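Local structure of ATP-dependent DNA helicase PIF1 (Candida albicans, 7OTJ) at residues Y261-T266 with V437-F442; V419-E424 with Q441-L446. The protein probably acts as an ATP-dependent helicase that travels 5'-3' along single-stranded DNA, unwinding duplexes and G-quadruplexes to keep the nuclear and mitochondrial genomes stable. One frame throughout, in Å; residues are numbered along the deposited sequence.

Interaction 1: residues Y261-T266 with V437-F442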
ATOM      1  N   TYR A 261     -21.219 -13.478  -5.774  1.00 63.46           N
ATOM      2  CA  TYR A 261     -21.836 -12.309  -5.164  1.00 70.19           C
ATOM      3  C   TYR A 261     -21.699 -11.145  -6.134  1.00 59.68           C
ATOM      4  O   TYR A 261     -20.605 -10.599  -6.306  1.00 58.92           O
ATOM      5  CB  TYR A 261     -21.178 -11.966  -3.830  1.00 69.48           C
ATOM      6  CG  TYR A 261     -21.499 -12.901  -2.694  1.00 63.29           C
ATOM      7  CD1 TYR A 261     -22.772 -12.941  -2.148  1.00 64.43           C
ATOM      8  CD2 TYR A 261     -20.518 -13.717  -2.143  1.00 63.92           C
ATOM      9  CE1 TYR A 261     -23.067 -13.781  -1.096  1.00 79.53           C
ATOM     10  CE2 TYR A 261     -20.805 -14.560  -1.089  1.00 65.65           C
ATOM     11  CZ  TYR A 261     -22.083 -14.587  -0.571  1.00 73.52           C
ATOM     12  OH  TYR A 261     -22.385 -15.422   0.479  1.00 81.88           O
ATOM     13  N   ASN A 262     -22.804 -10.762  -6.761  1.00 61.66           N
ATOM     14  CA  ASN A 262     -22.818  -9.596  -7.631  1.00 59.65           C
ATOM     15  C   ASN A 262     -23.044  -8.338  -6.806  1.00 59.87           C
ATOM     16  O   ASN A 262     -23.832  -8.335  -5.855  1.00 59.07           O
ATOM     17  CB  ASN A 262     -23.900  -9.734  -8.701  1.00 58.50           C
ATOM     18  CG  ASN A 262     -23.613 -10.863  -9.675  1.00 71.85           C
ATOM     19  OD1 ASN A 262     -22.473 -11.050 -10.109  1.00 66.95           O
ATOM     20  ND2 ASN A 262     -24.647 -11.624 -10.020  1.00 70.89           N
ATOM     21  N   SER A 263     -22.342  -7.271  -7.175  1.00 58.66           N
ATOM     22  CA  SER A 263     -22.485  -6.001  -6.484  1.00 62.14           C
ATOM     23  C   SER A 263     -23.719  -5.262  -6.978  1.00 56.60           C
ATOM     24  O   SER A 263     -24.105  -5.358  -8.146  1.00 56.25           O
ATOM     25  CB  SER A 263     -21.252  -5.122  -6.704  1.00 63.22           C
ATOM     26  OG  SER A 263     -21.155  -4.721  -8.063  1.00 59.11           O
ATOM     27  N   VAL A 264     -24.320  -4.492  -6.079  1.00 64.06           N
ATOM     28  CA  VAL A 264     -25.429  -3.611  -6.422  1.00 62.13           C
ATOM     29  C   VAL A 264     -24.835  -2.238  -6.704  1.00 56.18           C
ATOM     30  O   VAL A 264     -24.320  -1.579  -5.798  1.00 57.46           O
ATOM     31  CB  VAL A 264     -26.473  -3.545  -5.302  1.00 67.23           C
ATOM     32  CG1 VAL A 264     -27.619  -2.629  -5.711  1.00 58.92           C
ATOM     33  CG2 VAL A 264     -26.976  -4.944  -4.967  1.00 59.90           C
ATOM     34  N   ASP A 265     -24.882  -1.823  -7.966  1.00 62.64           N
ATOM     35  CA  ASP A 265     -24.267  -0.583  -8.424  1.00 57.52           C
ATOM     36  C   ASP A 265     -25.356   0.410  -8.803  1.00 59.42           C
ATOM     37  O   ASP A 265     -26.162   0.138  -9.699  1.00 65.98           O
ATOM     38  CB  ASP A 265     -23.337  -0.849  -9.609  1.00 56.73           C
ATOM     39  CG  ASP A 265     -22.057  -1.562  -9.199  1.00 60.07           C
ATOM     40  OD1 ASP A 265     -21.881  -1.820  -7.989  1.00 57.70           O
ATOM     41  OD2 ASP A 265     -21.224  -1.861 -10.083  1.00 55.24           O
ATOM     42  N   THR A 266     -25.380   1.554  -8.121  1.00 60.20           N
ATOM     43  CA  THR A 266     -26.320   2.627  -8.408  1.00 55.03           C
ATOM     44  C   THR A 266     -25.562   3.944  -8.512  1.00 63.20           C
ATOM     45  O   THR A 266     -24.381   4.038  -8.164  1.00 53.72           O
ATOM     46  CB  THR A 266     -27.410   2.723  -7.334  1.00 56.44           C
ATOM     47  OG1 THR A 266     -26.800   2.841  -6.042  1.00 63.80           O
ATOM     48  CG2 THR A 266     -28.281   1.492  -7.354  1.00 57.28           C
ATOM     49  N   VAL A 437     -22.120   8.038  -6.956  1.00 50.74           N
ATOM     50  CA  VAL A 437     -22.032   6.642  -7.362  1.00 50.49           C
ATOM     51  C   VAL A 437     -21.987   5.798  -6.096  1.00 58.99           C
ATOM     52  O   VAL A 437     -21.343   6.179  -5.113  1.00 55.73           O
ATOM     53  CB  VAL A 437     -20.792   6.377  -8.243  1.00 52.31           C
ATOM     54  CG1 VAL A 437     -20.649   4.902  -8.508  1.00 49.52           C
ATOM     55  CG2 VAL A 437     -20.889   7.129  -9.551  1.00 59.35           C
ATOM     56  N   SER A 438     -22.706   4.671  -6.105  1.00 58.11           N
ATOM     57  CA  SER A 438     -22.735   3.756  -4.972  1.00 51.77           C
ATOM     58  C   SER A 438     -22.505   2.322  -5.434  1.00 60.13           C
ATOM     59  O   SER A 438     -23.093   1.876  -6.426  1.00 59.82           O
ATOM     60  CB  SER A 438     -24.069   3.858  -4.231  1.00 53.51           C
ATOM     61  OG  SER A 438     -24.105   2.979  -3.122  1.00 57.26           O
ATOM     62  N   ARG A 439     -21.680   1.590  -4.687  1.00 51.13           N
ATOM     63  CA  ARG A 439     -21.504   0.158  -4.892  1.00 58.70           C
ATOM     64  C   ARG A 439     -21.597  -0.546  -3.550  1.00 65.82           C
ATOM     65  O   ARG A 439     -20.881  -0.191  -2.608  1.00 64.74           O
ATOM     66  CB  ARG A 439     -20.165  -0.190  -5.555  1.00 58.59           C
ATOM     67  CG  ARG A 439     -19.838  -1.685  -5.448  1.00 50.19           C
ATOM     68  CD  ARG A 439     -18.648  -2.098  -6.292  1.00 51.08           C
ATOM     69  NE  ARG A 439     -18.956  -2.060  -7.715  1.00 59.12           N
ATOM     70  CZ  ARG A 439     -18.054  -2.184  -8.679  1.00 64.68           C
ATOM     71  NH1 ARG A 439     -16.773  -2.390  -8.406  1.00 50.98           N
ATOM     72  NH2 ARG A 439     -18.446  -2.085  -9.948  1.00 62.83           N
ATOM     73  N   ILE A 440     -22.464  -1.550  -3.473  1.00 61.34           N
ATOM     74  CA  ILE A 440     -22.645  -2.346  -2.268  1.00 54.72           C
ATOM     75  C   ILE A 440     -22.096  -3.732  -2.560  1.00 61.83           C
ATOM     76  O   ILE A 440     -22.516  -4.388  -3.522  1.00 68.23           O
ATOM     77  CB  ILE A 440     -24.118  -2.399  -1.836  1.00 58.70           C
ATOM     78  CG1 ILE A 440     -24.628  -0.983  -1.541  1.00 65.26           C
ATOM     79  CG2 ILE A 440     -24.284  -3.300  -0.620  1.00 58.28           C
ATOM     80  CD1 ILE A 440     -26.086  -0.916  -1.144  1.00 76.43           C
ATOM     81  N   GLN A 441     -21.139  -4.162  -1.744  1.00 60.39           N
ATOM     82  CA  GLN A 441     -20.470  -5.440  -1.919  1.00 54.13           C
ATOM     83  C   GLN A 441     -19.860  -5.831  -0.583  1.00 57.38           C
ATOM     84  O   GLN A 441     -19.604  -4.979   0.271  1.00 61.11           O
ATOM     85  CB  GLN A 441     -19.393  -5.352  -3.009  1.00 52.40           C
ATOM     86  CG  GLN A 441     -18.623  -6.644  -3.276  1.00 59.83           C
ATOM     87  CD  GLN A 441     -19.490  -7.726  -3.887  1.00 66.64           C
ATOM     88  OE1 GLN A 441     -20.240  -8.410  -3.187  1.00 71.97           O
ATOM     89  NE2 GLN A 441     -19.394  -7.884  -5.202  1.00 63.44           N
ATOM     90  N   PHE A 442     -19.639  -7.125  -0.408  1.00 55.11           N
ATOM     91  CA  PHE A 442     -18.869  -7.578   0.736  1.00 55.19           C
ATOM     92  C   PHE A 442     -17.435  -7.072   0.616  1.00 61.24           C
ATOM     93  O   PHE A 442     -16.864  -7.075  -0.480  1.00 61.57           O
ATOM     94  CB  PHE A 442     -18.889  -9.101   0.829  1.00 58.52           C
ATOM     95  CG  PHE A 442     -20.263  -9.670   1.017  1.00 66.06           C
ATOM     96  CD1 PHE A 442     -20.784  -9.849   2.287  1.00 65.42           C
ATOM     97  CD2 PHE A 442     -21.044 -10.006  -0.075  1.00 64.30           C
ATOM     98  CE1 PHE A 442     -22.050 -10.360   2.464  1.00 73.26           C
ATOM     99  CE2 PHE A 442     -22.312 -10.517   0.095  1.00 71.66           C
ATOM    100  CZ  PHE A 442     -22.816 -10.697   1.366  1.00 81.29           C
TER
HETATM  101  O   HOH W   1     -23.104  -8.108  -3.408  1.00 62.34           O
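F442 turns an edge of its ring to one face of Y261, CE2 sitting over the rim near CD1 in an edge-to-face pair with planes at 56° and centroids 4.5 Å apart. The guanidinium of R439 is met at its edge by the carboxylate of D265, the two planes only 19° apart. This is a side-on, two-nitrogen salt bridge: NE of R439 gives to OD1 of D265 at 2.9 Å and NH2 to OD2 at 2.8 Å, both on the syn side. A bend at chi3 (-70°) turns the otherwise extended arginine so that NE and NH2 face the acid. S263 OG donates to OD1 as well, from the opposite face of the carboxylate, while NH1 of R439 bonds to A283 O.

Between these groups strands 259-267 and 435-446 run antiparallel as neighbours in the curled sheet that also takes in strands of the Pif1 2B region, with V264-I440 and T266-S438 as hydrogen-bonded pairs. Where the pairing stops at S263, the bent side chain of Q441 takes over: its NE2 reaches Y261 O at 3.2 Å, from above the carbonyl plane, and also bonds to P284 O. A water joins Q441 OE1 to N262 O, and OE1 accepts from F442 N. With OD1 gripped from two directions and both carboxylate oxygens bound to arginine, D265 is held against rotation and would be expected to stay ionised.

Interaction 2: residues V419-E424 with Q441-L446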
ATOM      1  N   VAL A 419     -15.388 -14.135  11.909  1.00 88.94           N
ATOM      2  CA  VAL A 419     -16.454 -13.144  11.944  1.00 90.82           C
ATOM      3  C   VAL A 419     -17.345 -13.341  10.725  1.00 82.31           C
ATOM      4  O   VAL A 419     -16.955 -13.955   9.730  1.00 77.40           O
ATOM      5  CB  VAL A 419     -15.917 -11.692  11.983  1.00 84.40           C
ATOM      6  CG1 VAL A 419     -15.296 -11.378  13.334  1.00 85.63           C
ATOM      7  CG2 VAL A 419     -14.911 -11.466  10.868  1.00 80.02           C
ATOM      8  N   VAL A 420     -18.565 -12.824  10.827  1.00 74.68           N
ATOM      9  CA  VAL A 420     -19.527 -12.869   9.733  1.00 75.86           C
ATOM     10  C   VAL A 420     -19.425 -11.560   8.956  1.00 81.19           C
ATOM     11  O   VAL A 420     -19.701 -10.483   9.496  1.00 83.01           O
ATOM     12  CB  VAL A 420     -20.953 -13.101  10.255  1.00 76.17           C
ATOM     13  CG1 VAL A 420     -21.211 -12.275  11.517  1.00 77.88           C
ATOM     14  CG2 VAL A 420     -21.976 -12.781   9.170  1.00 72.67           C
ATOM     15  N   VAL A 421     -19.037 -11.653   7.685  1.00 79.28           N
ATOM     16  CA  VAL A 421     -18.706 -10.480   6.881  1.00 78.14           C
ATOM     17  C   VAL A 421     -19.980  -9.976   6.209  1.00 76.04           C
ATOM     18  O   VAL A 421     -20.529 -10.639   5.326  1.00 78.26           O
ATOM     19  CB  VAL A 421     -17.626 -10.802   5.841  1.00 67.89           C
ATOM     20  CG1 VAL A 421     -17.304  -9.574   5.014  1.00 73.63           C
ATOM     21  CG2 VAL A 421     -16.378 -11.335   6.514  1.00 73.55           C
ATOM     22  N   GLU A 422     -20.439  -8.791   6.615  1.00 72.75           N
ATOM     23  CA  GLU A 422     -21.618  -8.151   6.052  1.00 79.24           C
ATOM     24  C   GLU A 422     -21.247  -7.278   4.857  1.00 72.70           C
ATOM     25  O   GLU A 422     -20.093  -6.872   4.707  1.00 72.16           O
ATOM     26  CB  GLU A 422     -22.317  -7.315   7.124  1.00 77.93           C
ATOM     27  CG  GLU A 422     -22.916  -8.136   8.254  1.00 77.22           C
ATOM     28  CD  GLU A 422     -23.733  -7.296   9.215  1.00 85.84           C
ATOM     29  OE1 GLU A 422     -23.184  -6.321   9.767  1.00 90.08           O
ATOM     30  OE2 GLU A 422     -24.928  -7.605   9.409  1.00 97.70           O
ATOM     31  N   PRO A 423     -22.203  -6.971   3.977  1.00 72.46           N
ATOM     32  CA  PRO A 423     -21.898  -6.074   2.859  1.00 64.61           C
ATOM     33  C   PRO A 423     -21.696  -4.639   3.326  1.00 71.28           C
ATOM     34  O   PRO A 423     -22.267  -4.198   4.328  1.00 68.91           O
ATOM     35  CB  PRO A 423     -23.131  -6.199   1.955  1.00 64.35           C
ATOM     36  CG  PRO A 423     -24.225  -6.612   2.868  1.00 75.06           C
ATOM     37  CD  PRO A 423     -23.577  -7.496   3.898  1.00 81.84           C
ATOM     38  N   GLU A 424     -20.872  -3.910   2.572  1.00 66.94           N
ATOM     39  CA  GLU A 424     -20.530  -2.527   2.863  1.00 60.03           C
ATOM     40  C   GLU A 424     -20.800  -1.672   1.634  1.00 62.04           C
ATOM     41  O   GLU A 424     -20.977  -2.185   0.527  1.00 68.55           O
ATOM     42  CB  GLU A 424     -19.062  -2.386   3.272  1.00 64.07           C
ATOM     43  CG  GLU A 424     -18.738  -2.996   4.613  1.00 67.25           C
ATOM     44  CD  GLU A 424     -19.521  -2.351   5.732  1.00 76.40           C
ATOM     45  OE1 GLU A 424     -20.179  -3.084   6.497  1.00 86.14           O
ATOM     46  OE2 GLU A 424     -19.489  -1.106   5.835  1.00 80.85           O
ATOM     47  N   GLN A 441     -21.139  -4.162  -1.744  1.00 60.39           N
ATOM     48  CA  GLN A 441     -20.470  -5.440  -1.919  1.00 54.13           C
ATOM     49  C   GLN A 441     -19.860  -5.831  -0.583  1.00 57.38           C
ATOM     50  O   GLN A 441     -19.604  -4.979   0.271  1.00 61.11           O
ATOM     51  CB  GLN A 441     -19.393  -5.352  -3.009  1.00 52.40           C
ATOM     52  CG  GLN A 441     -18.623  -6.644  -3.276  1.00 59.83           C
ATOM     53  CD  GLN A 441     -19.490  -7.726  -3.887  1.00 66.64           C
ATOM     54  OE1 GLN A 441     -20.240  -8.410  -3.187  1.00 71.97           O
ATOM     55  NE2 GLN A 441     -19.394  -7.884  -5.202  1.00 63.44           N
ATOM     56  N   PHE A 442     -19.639  -7.125  -0.408  1.00 55.11           N
ATOM     57  CA  PHE A 442     -18.869  -7.578   0.736  1.00 55.19           C
ATOM     58  C   PHE A 442     -17.435  -7.072   0.616  1.00 61.24           C
ATOM     59  O   PHE A 442     -16.864  -7.075  -0.480  1.00 61.57           O
ATOM     60  CB  PHE A 442     -18.889  -9.101   0.829  1.00 58.52           C
ATOM     61  CG  PHE A 442     -20.263  -9.670   1.017  1.00 66.06           C
ATOM     62  CD1 PHE A 442     -20.784  -9.849   2.287  1.00 65.42           C
ATOM     63  CD2 PHE A 442     -21.044 -10.006  -0.075  1.00 64.30           C
ATOM     64  CE1 PHE A 442     -22.050 -10.360   2.464  1.00 73.26           C
ATOM     65  CE2 PHE A 442     -22.312 -10.517   0.095  1.00 71.66           C
ATOM     66  CZ  PHE A 442     -22.816 -10.697   1.366  1.00 81.29           C
ATOM     67  N   PRO A 443     -16.832  -6.621   1.710  1.00 59.43           N
ATOM     68  CA  PRO A 443     -15.473  -6.053   1.642  1.00 59.90           C
ATOM     69  C   PRO A 443     -14.391  -7.124   1.573  1.00 60.92           C
ATOM     70  O   PRO A 443     -13.522  -7.226   2.444  1.00 69.69           O
ATOM     71  CB  PRO A 443     -15.404  -5.230   2.934  1.00 56.61           C
ATOM     72  CG  PRO A 443     -16.258  -5.994   3.881  1.00 60.60           C
ATOM     73  CD  PRO A 443     -17.406  -6.524   3.063  1.00 54.70           C
ATOM     74  N   LEU A 444     -14.413  -7.916   0.501  1.00 51.01           N
ATOM     75  CA  LEU A 444     -13.480  -9.023   0.355  1.00 56.88           C
ATOM     76  C   LEU A 444     -13.012  -9.126  -1.087  1.00 60.31           C
ATOM     77  O   LEU A 444     -13.766  -8.837  -2.019  1.00 55.91           O
ATOM     78  CB  LEU A 444     -14.120 -10.356   0.778  1.00 59.40           C
ATOM     79  CG  LEU A 444     -14.621 -10.502   2.217  1.00 64.62           C
ATOM     80  CD1 LEU A 444     -15.399 -11.799   2.380  1.00 69.78           C
ATOM     81  CD2 LEU A 444     -13.465 -10.441   3.200  1.00 67.22           C
ATOM     82  N   ILE A 445     -11.749  -9.510  -1.253  1.00 60.36           N
ATOM     83  CA  ILE A 445     -11.173  -9.882  -2.538  1.00 56.15           C
ATOM     84  C   ILE A 445     -10.398 -11.175  -2.334  1.00 57.17           C
ATOM     85  O   ILE A 445      -9.827 -11.410  -1.265  1.00 55.05           O
ATOM     86  CB  ILE A 445     -10.259  -8.781  -3.120  1.00 53.24           C
ATOM     87  CG1 ILE A 445      -9.152  -8.432  -2.131  1.00 53.83           C
ATOM     88  CG2 ILE A 445     -11.070  -7.547  -3.504  1.00 51.89           C
ATOM     89  CD1 ILE A 445      -8.128  -7.499  -2.697  1.00 56.55           C
ATOM     90  N   LEU A 446     -10.399 -12.032  -3.358  1.00 61.49           N
ATOM     91  CA  LEU A 446      -9.601 -13.253  -3.295  1.00 74.06           C
ATOM     92  C   LEU A 446      -8.136 -12.861  -3.177  1.00 74.95           C
ATOM     93  O   LEU A 446      -7.578 -12.268  -4.107  1.00 70.86           O
ATOM     94  CB  LEU A 446      -9.813 -14.132  -4.531  1.00 60.91           C
ATOM     95  CG  LEU A 446     -11.163 -14.817  -4.744  1.00 71.12           C
ATOM     96  CD1 LEU A 446     -11.212 -15.474  -6.117  1.00 62.84           C
ATOM     97  CD2 LEU A 446     -11.421 -15.838  -3.655  1.00 67.26           C
TER
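E424 and Q441 form an antiparallel hydrogen-bonded pair, the backbones come closest next to it at P423 and F442, and the directions of 421-424 and 441-444 differ by 133°. The bond from E424 N to Q441 O, 2.8 Å long, is nearly straight at hydrogen (174°), although the donor stands above the carbonyl plane of Q441; the return bond, Q441 N to E424 O at 3.0 Å, comes in almost along the C=O axis of E424.

P423 runs alongside F442: its CB sits over the centre of one ring face, and its CD comes 3.5 Å from F442 CE1. The rim of the same ring meets V421 O, which lies near the ring plane 3.2 Å from CD1. Y403, outside these segments, also meets the F442 ring.

P443 is the centre of an inverse gamma turn, closed by L444 N to F442 O, and this kink breaks the long strand 435-446. The strand pairs with 424-429 before the turn and with 294-297 after it, so it changes partners within the curled antiparallel sheet that includes part of the Pif1 2B region, an SH3-like family.

V421 points at the turn. With CG1 anti to its backbone N (chi1 180°), that methyl lies 3.6 Å from P443 CD and also touches CD1 of L444. E424 CG comes to the same CG-CD edge of the proline from another direction, 4.0 Å from P443 CG, and F301 touches both E424 and P443.

Overall arrangement
Both contacts use strand 435-446 and share Q441 and F442, so they meet where its regular pairing gives way to the turn at P443. Interaction 1 is only partly buried and joins that strand to 259-267 by repeated backbone bonds, with a salt bridge and a water among its polar links. Interaction 2 is more buried: one bonded pair ties in the 419-424 segment, and the rest is packing of prolines, valine, leucine and a phenylalanine ring. I440 CG2 packs on P423 CB and E424 O, bringing the two into direct touch. Interaction 1 joins strands far apart in the sequence, interaction 2 a local return of the chain; both lie in one curled antiparallel sheet, away from the annotated sites.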